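Local coordinates for ferric iron-binding protein HitA (Pseudomonas aeruginosa PAO1, PDB 6IWF), which binds ferric iron as a bacterial solute-binding protein, probably handing it on for uptake into the cell, and is involved in gallium internalization, at residues V3-N9 with I29-K35; I97-T103 with L223-A229. All coordinates share one frame; numbering follows the deposited sequence.

Contact 1. Residues V3-N9 with I29-K35; sequences VTLTLYN and IQVKIRK
Arg34 lies against Tyr8 where the parallel strands 4-9 and 30-35 pair. Its CB sits 3.6 Å from Tyr8 CD1, and its CG is 4.0 Å from CE1 of that ring. The chain then bends at CB-CG (chi2 -89°), which brings CD over one face of the phenol. Beyond it, NE is hydrogen-bonded to OE1 of Gln44, and NH2 makes a weak bond to the carbonyl oxygen of Lys35. The guanidinium stands almost at right angles to the ring, so its flat side does not stack on Tyr8; the methylenes make the contact. The phenol hydroxyl is held by Glu48 of helix 38-48, which packs over this side of the sheet. Backbone bonds run in the staggered parallel pattern: Leu5 N to Gln30 O, Lys32 N to Leu5 O (2.8 Å), Leu7 N to Lys32 O (2.7 Å), Arg34 N to Leu7 O and Asn9 N to Arg34 O. The pair is the two-strand part of a beta-alpha-beta unit whose helix, 13-27, connects the strands and packs on Val31 and Ile33, while helix 238-248 meets Leu5. On that face Val31 CG1 meets Leu7 CB at 4.0 Å, and Ile33 CG2 reaches Asn9 CB at 3.8 Å. Ile29 CG2 touches Leu5 CG at the start of the pair. At the opposite, C-terminal end, Lys35 bends back twice, at chi2 and chi4, laying CD and CE beside the Asn9 amide. Its NZ gives a hydrogen bond to Asn9 O at 3.2 Å, tilted about 31° from the carbonyl plane, and a second to Gln11 O.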
loop_
_atom_site.group_PDB
_atom_site.type_symbol
_atom_site.label_atom_id
_atom_site.label_comp_id
_atom_site.label_asym_id
_atom_site.label_seq_id
_atom_site.Cartn_x
_atom_site.Cartn_y
_atom_site.Cartn_z
ATOM N N VAL A 3 -26.030 -16.301 -5.281
ATOM C CA VAL A 3 -24.929 -16.128 -4.341
ATOM C C VAL A 3 -24.576 -14.651 -4.221
ATOM O O VAL A 3 -24.554 -13.907 -5.214
ATOM C CB VAL A 3 -23.705 -16.954 -4.781
ATOM C CG1 VAL A 3 -22.482 -16.615 -3.930
ATOM C CG2 VAL A 3 -23.998 -18.433 -4.670
ATOM N N THR A 4 -24.310 -14.215 -2.992
ATOM C CA THR A 4 -23.740 -12.902 -2.722
ATOM C C THR A 4 -22.404 -13.105 -2.015
ATOM O O THR A 4 -22.360 -13.691 -0.929
ATOM C CB THR A 4 -24.693 -12.065 -1.866
ATOM O OG1 THR A 4 -25.873 -11.765 -2.625
ATOM C CG2 THR A 4 -24.028 -10.758 -1.423
ATOM N N LEU A 5 -21.317 -12.676 -2.658
ATOM C CA LEU A 5 -20.007 -12.665 -2.011
ATOM C C LEU A 5 -19.902 -11.453 -1.094
ATOM O O LEU A 5 -20.424 -10.379 -1.402
ATOM C CB LEU A 5 -18.883 -12.615 -3.048
ATOM C CG LEU A 5 -18.579 -13.852 -3.892
ATOM C CD1 LEU A 5 -17.388 -13.608 -4.827
ATOM C CD2 LEU A 5 -18.324 -15.065 -3.007
ATOM N N THR A 6 -19.225 -11.630 0.036
ATOM C CA THR A 6 -18.916 -10.530 0.943
ATOM C C THR A 6 -17.439 -10.191 0.785
ATOM O O THR A 6 -16.585 -11.066 0.951
ATOM C CB THR A 6 -19.234 -10.893 2.393
ATOM O OG1 THR A 6 -20.626 -11.232 2.517
ATOM C CG2 THR A 6 -18.924 -9.717 3.309
ATOM N N LEU A 7 -17.153 -8.941 0.415
ATOM C CA LEU A 7 -15.798 -8.436 0.257
ATOM C C LEU A 7 -15.482 -7.536 1.440
ATOM O O LEU A 7 -16.151 -6.520 1.638
ATOM C CB LEU A 7 -15.642 -7.657 -1.051
ATOM C CG LEU A 7 -14.310 -6.915 -1.237
ATOM C CD1 LEU A 7 -13.175 -7.942 -1.316
ATOM C CD2 LEU A 7 -14.331 -6.013 -2.483
ATOM N N TYR A 8 -14.469 -7.907 2.216
ATOM C CA TYR A 8 -13.902 -7.025 3.233
ATOM C C TYR A 8 -12.850 -6.169 2.542
ATOM O O TYR A 8 -11.802 -6.684 2.136
ATOM C CB TYR A 8 -13.286 -7.830 4.379
ATOM C CG TYR A 8 -14.278 -8.291 5.433
ATOM C CD1 TYR A 8 -15.632 -8.423 5.136
ATOM C CD2 TYR A 8 -13.858 -8.598 6.721
ATOM C CE1 TYR A 8 -16.534 -8.849 6.093
ATOM C CE2 TYR A 8 -14.763 -9.025 7.689
ATOM C CZ TYR A 8 -16.094 -9.152 7.362
ATOM O OH TYR A 8 -16.999 -9.575 8.307
ATOM N N ASN A 9 -13.121 -4.861 2.399
ATOM C CA ASN A 9 -12.285 -3.988 1.575
ATOM C C ASN A 9 -11.524 -2.999 2.449
ATOM O O ASN A 9 -12.090 -2.000 2.914
ATOM C CB ASN A 9 -13.098 -3.230 0.525
ATOM C CG ASN A 9 -12.227 -2.286 -0.274
ATOM O OD1 ASN A 9 -11.061 -2.585 -0.520
ATOM N ND2 ASN A 9 -12.767 -1.119 -0.648
ATOM N N ILE A 29 -22.852 -12.449 -10.131
ATOM C CA ILE A 29 -22.691 -12.682 -8.698
ATOM C C ILE A 29 -22.680 -11.334 -7.986
ATOM O O ILE A 29 -21.871 -10.457 -8.307
ATOM C CB ILE A 29 -21.408 -13.475 -8.407
ATOM C CG1 ILE A 29 -21.458 -14.846 -9.077
ATOM C CG2 ILE A 29 -21.230 -13.663 -6.913
ATOM C CD1 ILE A 29 -20.162 -15.633 -8.968
ATOM N N GLN A 30 -23.585 -11.163 -7.026
ATOM C CA GLN A 30 -23.635 -9.921 -6.270
ATOM C C GLN A 30 -22.461 -9.866 -5.302
ATOM O O GLN A 30 -22.065 -10.884 -4.732
ATOM C CB GLN A 30 -24.948 -9.807 -5.496
ATOM C CG GLN A 30 -26.170 -10.311 -6.244
ATOM C CD GLN A 30 -26.765 -9.255 -7.150
ATOM O OE1 GLN A 30 -26.214 -8.161 -7.295
ATOM N NE2 GLN A 30 -27.899 -9.573 -7.766
ATOM N N VAL A 31 -21.908 -8.673 -5.116
ATOM C CA VAL A 31 -20.784 -8.459 -4.208
ATOM C C VAL A 31 -21.192 -7.398 -3.196
ATOM O O VAL A 31 -21.407 -6.236 -3.560
ATOM C CB VAL A 31 -19.510 -8.034 -4.950
ATOM C CG1 VAL A 31 -18.405 -7.745 -3.948
ATOM C CG2 VAL A 31 -19.076 -9.105 -5.941
ATOM N N LYS A 32 -21.285 -7.796 -1.928
ATOM C CA LYS A 32 -21.524 -6.886 -0.815
ATOM C C LYS A 32 -20.175 -6.482 -0.228
ATOM O O LYS A 32 -19.280 -7.321 -0.113
ATOM C CB LYS A 32 -22.386 -7.581 0.242
ATOM C CG LYS A 32 -22.746 -6.744 1.445
ATOM C CD LYS A 32 -23.362 -7.621 2.534
ATOM C CE LYS A 32 -23.957 -6.775 3.656
ATOM N NZ LYS A 32 -23.082 -5.614 4.000
ATOM N N ILE A 33 -20.020 -5.202 0.129
ATOM C CA ILE A 33 -18.721 -4.669 0.561
ATOM C C ILE A 33 -18.807 -4.192 2.005
ATOM O O ILE A 33 -19.607 -3.306 2.332
ATOM C CB ILE A 33 -18.219 -3.530 -0.339
ATOM C CG1 ILE A 33 -18.097 -4.002 -1.786
ATOM C CG2 ILE A 33 -16.860 -3.001 0.179
ATOM C CD1 ILE A 33 -17.524 -2.959 -2.717
ATOM N N ARG A 34 -17.949 -4.753 2.854
ATOM C CA ARG A 34 -17.731 -4.272 4.214
ATOM C C ARG A 34 -16.463 -3.424 4.193
ATOM O O ARG A 34 -15.363 -3.941 3.974
ATOM C CB ARG A 34 -17.614 -5.443 5.186
ATOM C CG ARG A 34 -17.902 -5.087 6.643
ATOM C CD ARG A 34 -16.649 -4.636 7.360
ATOM N NE ARG A 34 -16.814 -4.645 8.814
ATOM C CZ ARG A 34 -17.222 -3.596 9.521
ATOM N NH1 ARG A 34 -17.345 -3.688 10.842
ATOM N NH2 ARG A 34 -17.512 -2.454 8.909
ATOM N N LYS A 35 -16.617 -2.117 4.381
ATOM C CA LYS A 35 -15.496 -1.198 4.302
ATOM C C LYS A 35 -14.847 -1.038 5.669
ATOM O O LYS A 35 -15.537 -0.924 6.685
ATOM C CB LYS A 35 -15.962 0.165 3.785
ATOM C CG LYS A 35 -14.837 1.143 3.587
ATOM C CD LYS A 35 -13.987 0.785 2.372
ATOM C CE LYS A 35 -12.754 1.663 2.291
ATOM N NZ LYS A 35 -11.607 1.114 3.076
#

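Contact 2. Residues I97-T103 with L223-A229; sequences IGITART and LVTVSGA
Ser227 and Thr100 face each other with their hydroxyls: Ser227 OG donates to Thr100 OG1 at 2.9 Å, and that oxygen is also hydrogen-bonded to Glu263. Ser227 is gripped by its backbone too, its O taking a nearly straight bond from Ile99 N (2.8 Å, 168°) and its N giving one to Thr100 O. Ile99 and Thr100 thus stand together opposite a single residue, an arrangement consistent with a classic beta bulge, the chain turning at Ile99, where psi is -50°. Paired bonds on either side of this irregularity, Ile97 with Ala229 and Arg102 with Thr225, keep the antiparallel strands together. With chi1 at 72°, Arg102 CG sits between its own N and carbonyl carbon, and the chain passes Thr225, CD lying 3.4 Å from Thr225 OG1. The guanidinium turns an edge to Ser227, and its NH1 forms a salt bridge with Glu263; weaker, long ion pairs lead from NH2 to Glu60 and Glu61. A water bonded to Thr225 OG1 makes a weak contact with Arg102 O. On the other face Ala101 CB packs on Val224 CG1 (4.0 Å) and Val226 CG1. Further along, Ile99 CG1 lies 3.9 Å from Ala229 CB, and Gly98 and Gly228 form a non-hydrogen-bonded pair with their CA atoms 4.1 Å apart. Helices 238-248 and 251-258 close over the Ile97 to Thr100 end, helix 141-154 touches Leu223 and Thr225, and strand 264-265 bonds to Ala101 through Tyr264.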
loop_
_atom_site.group_PDB
_atom_site.type_symbol
_atom_site.label_atom_id
_atom_site.label_comp_id
_atom_site.label_asym_id
_atom_site.label_seq_id
_atom_site.Cartn_x
_atom_site.Cartn_y
_atom_site.Cartn_z
ATOM N N ILE A 97 -2.330 -13.030 -2.614
ATOM C CA ILE A 97 -1.719 -12.667 -3.886
ATOM C C ILE A 97 -1.721 -11.156 -4.041
ATOM O O ILE A 97 -2.690 -10.480 -3.685
ATOM C CB ILE A 97 -2.431 -13.352 -5.074
ATOM C CG1 ILE A 97 -1.574 -13.243 -6.331
ATOM C CG2 ILE A 97 -3.850 -12.814 -5.272
ATOM C CD1 ILE A 97 -1.931 -14.309 -7.381
ATOM N N GLY A 98 -0.618 -10.629 -4.564
ATOM C CA GLY A 98 -0.530 -9.198 -4.802
ATOM C C GLY A 98 -1.408 -8.791 -5.970
ATOM O O GLY A 98 -1.572 -9.535 -6.940
ATOM N N ILE A 99 -2.001 -7.605 -5.856
ATOM C CA ILE A 99 -2.921 -7.069 -6.855
ATOM C C ILE A 99 -2.329 -5.856 -7.554
ATOM O O ILE A 99 -2.342 -5.774 -8.782
ATOM C CB ILE A 99 -4.290 -6.727 -6.229
ATOM C CG1 ILE A 99 -4.888 -7.942 -5.510
ATOM C CG2 ILE A 99 -5.236 -6.204 -7.289
ATOM C CD1 ILE A 99 -5.036 -9.173 -6.396
ATOM N N THR A 100 -1.837 -4.883 -6.780
ATOM C CA THR A 100 -1.114 -3.742 -7.325
ATOM C C THR A 100 0.099 -3.475 -6.453
ATOM O O THR A 100 0.183 -3.942 -5.319
ATOM C CB THR A 100 -1.950 -2.456 -7.380
ATOM O OG1 THR A 100 -2.263 -2.032 -6.047
ATOM C CG2 THR A 100 -3.246 -2.648 -8.200
ATOM N N ALA A 101 1.046 -2.719 -7.001
ATOM C CA ALA A 101 2.195 -2.236 -6.247
ATOM C C ALA A 101 2.233 -0.715 -6.318
ATOM O O ALA A 101 1.735 -0.108 -7.264
ATOM C CB ALA A 101 3.529 -2.806 -6.780
ATOM N N ARG A 102 2.807 -0.098 -5.291
ATOM C CA ARG A 102 2.954 1.350 -5.245
ATOM C C ARG A 102 4.352 1.663 -4.742
ATOM O O ARG A 102 5.054 0.783 -4.234
ATOM C CB ARG A 102 1.951 1.981 -4.291
ATOM C CG ARG A 102 2.387 1.637 -2.897
ATOM C CD ARG A 102 1.299 1.384 -1.959
ATOM N NE ARG A 102 0.357 0.380 -2.420
ATOM C CZ ARG A 102 -0.826 0.235 -1.845
ATOM N NH1 ARG A 102 -1.675 -0.672 -2.273
ATOM N NH2 ARG A 102 -1.149 1.029 -0.826
ATOM N N THR A 103 4.737 2.936 -4.806
ATOM C CA THR A 103 6.074 3.316 -4.364
ATOM C C THR A 103 6.024 4.547 -3.474
ATOM O O THR A 103 5.219 5.460 -3.693
ATOM C CB THR A 103 7.025 3.564 -5.576
ATOM O OG1 THR A 103 8.351 3.855 -5.105
ATOM C CG2 THR A 103 6.545 4.704 -6.476
ATOM N N LEU A 223 11.051 2.574 -1.328
ATOM C CA LEU A 223 10.378 1.313 -1.055
ATOM C C LEU A 223 9.161 1.113 -1.952
ATOM O O LEU A 223 8.342 2.021 -2.122
ATOM C CB LEU A 223 9.947 1.292 0.408
ATOM C CG LEU A 223 9.215 0.047 0.884
ATOM C CD1 LEU A 223 10.158 -1.149 0.890
ATOM C CD2 LEU A 223 8.592 0.292 2.298
ATOM N N VAL A 224 9.045 -0.090 -2.510
ATOM C CA VAL A 224 7.851 -0.518 -3.229
ATOM C C VAL A 224 7.120 -1.519 -2.341
ATOM O O VAL A 224 7.749 -2.428 -1.779
ATOM C CB VAL A 224 8.222 -1.125 -4.595
ATOM C CG1 VAL A 224 7.049 -1.909 -5.201
ATOM C CG2 VAL A 224 8.710 -0.024 -5.527
ATOM N N THR A 225 5.803 -1.354 -2.209
ATOM C CA THR A 225 4.964 -2.266 -1.438
ATOM C C THR A 225 3.772 -2.715 -2.279
ATOM O O THR A 225 3.444 -2.116 -3.303
ATOM C CB THR A 225 4.450 -1.622 -0.135
ATOM O OG1 THR A 225 3.685 -0.452 -0.435
ATOM C CG2 THR A 225 5.622 -1.227 0.771
ATOM N N VAL A 226 3.105 -3.783 -1.843
ATOM C CA VAL A 226 2.017 -4.359 -2.632
ATOM C C VAL A 226 0.721 -4.350 -1.828
ATOM O O VAL A 226 0.731 -4.533 -0.603
ATOM C CB VAL A 226 2.348 -5.787 -3.116
ATOM C CG1 VAL A 226 3.760 -5.855 -3.721
ATOM C CG2 VAL A 226 2.214 -6.781 -1.995
ATOM N N SER A 227 -0.388 -4.105 -2.516
ATOM C CA SER A 227 -1.707 -4.423 -1.999
ATOM C C SER A 227 -2.033 -5.855 -2.390
ATOM O O SER A 227 -1.520 -6.374 -3.378
ATOM C CB SER A 227 -2.781 -3.495 -2.559
ATOM O OG SER A 227 -3.037 -3.803 -3.916
ATOM N N GLY A 228 -2.910 -6.489 -1.622
ATOM C CA GLY A 228 -3.145 -7.895 -1.881
ATOM C C GLY A 228 -4.560 -8.335 -1.587
ATOM O O GLY A 228 -5.390 -7.591 -1.061
ATOM N N ALA A 229 -4.824 -9.588 -1.942
ATOM C CA ALA A 229 -6.150 -10.140 -1.748
ATOM C C ALA A 229 -6.050 -11.616 -1.411
ATOM O O ALA A 229 -5.054 -12.281 -1.698
ATOM C CB ALA A 229 -7.037 -9.961 -2.983
HETATM O O HOH W 1 5.128 1.858 -1.086
#

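Overall arrangement
Contact 1 is complete near the start of the chain, well before the strands of contact 2, yet both belong to one sheet: strand 56-59 lies between strand 4-9 and strand 224-231. Their centres are about 21 Å apart, their nearest atoms about 7 Å. The iron site, empty in this chain, lies near both. The Lys35 side chain of contact 1 is about 6 Å from that of His12 and 7 Å from that of Glu60, whereas the side chain of Arg102 is about 4 Å from those of Glu60 and Tyr196. Contact 2, central in the chain, is consistent with the two-strand hinge between the lobes of periplasmic binding proteins; contact 1 lies further out, in one lobe.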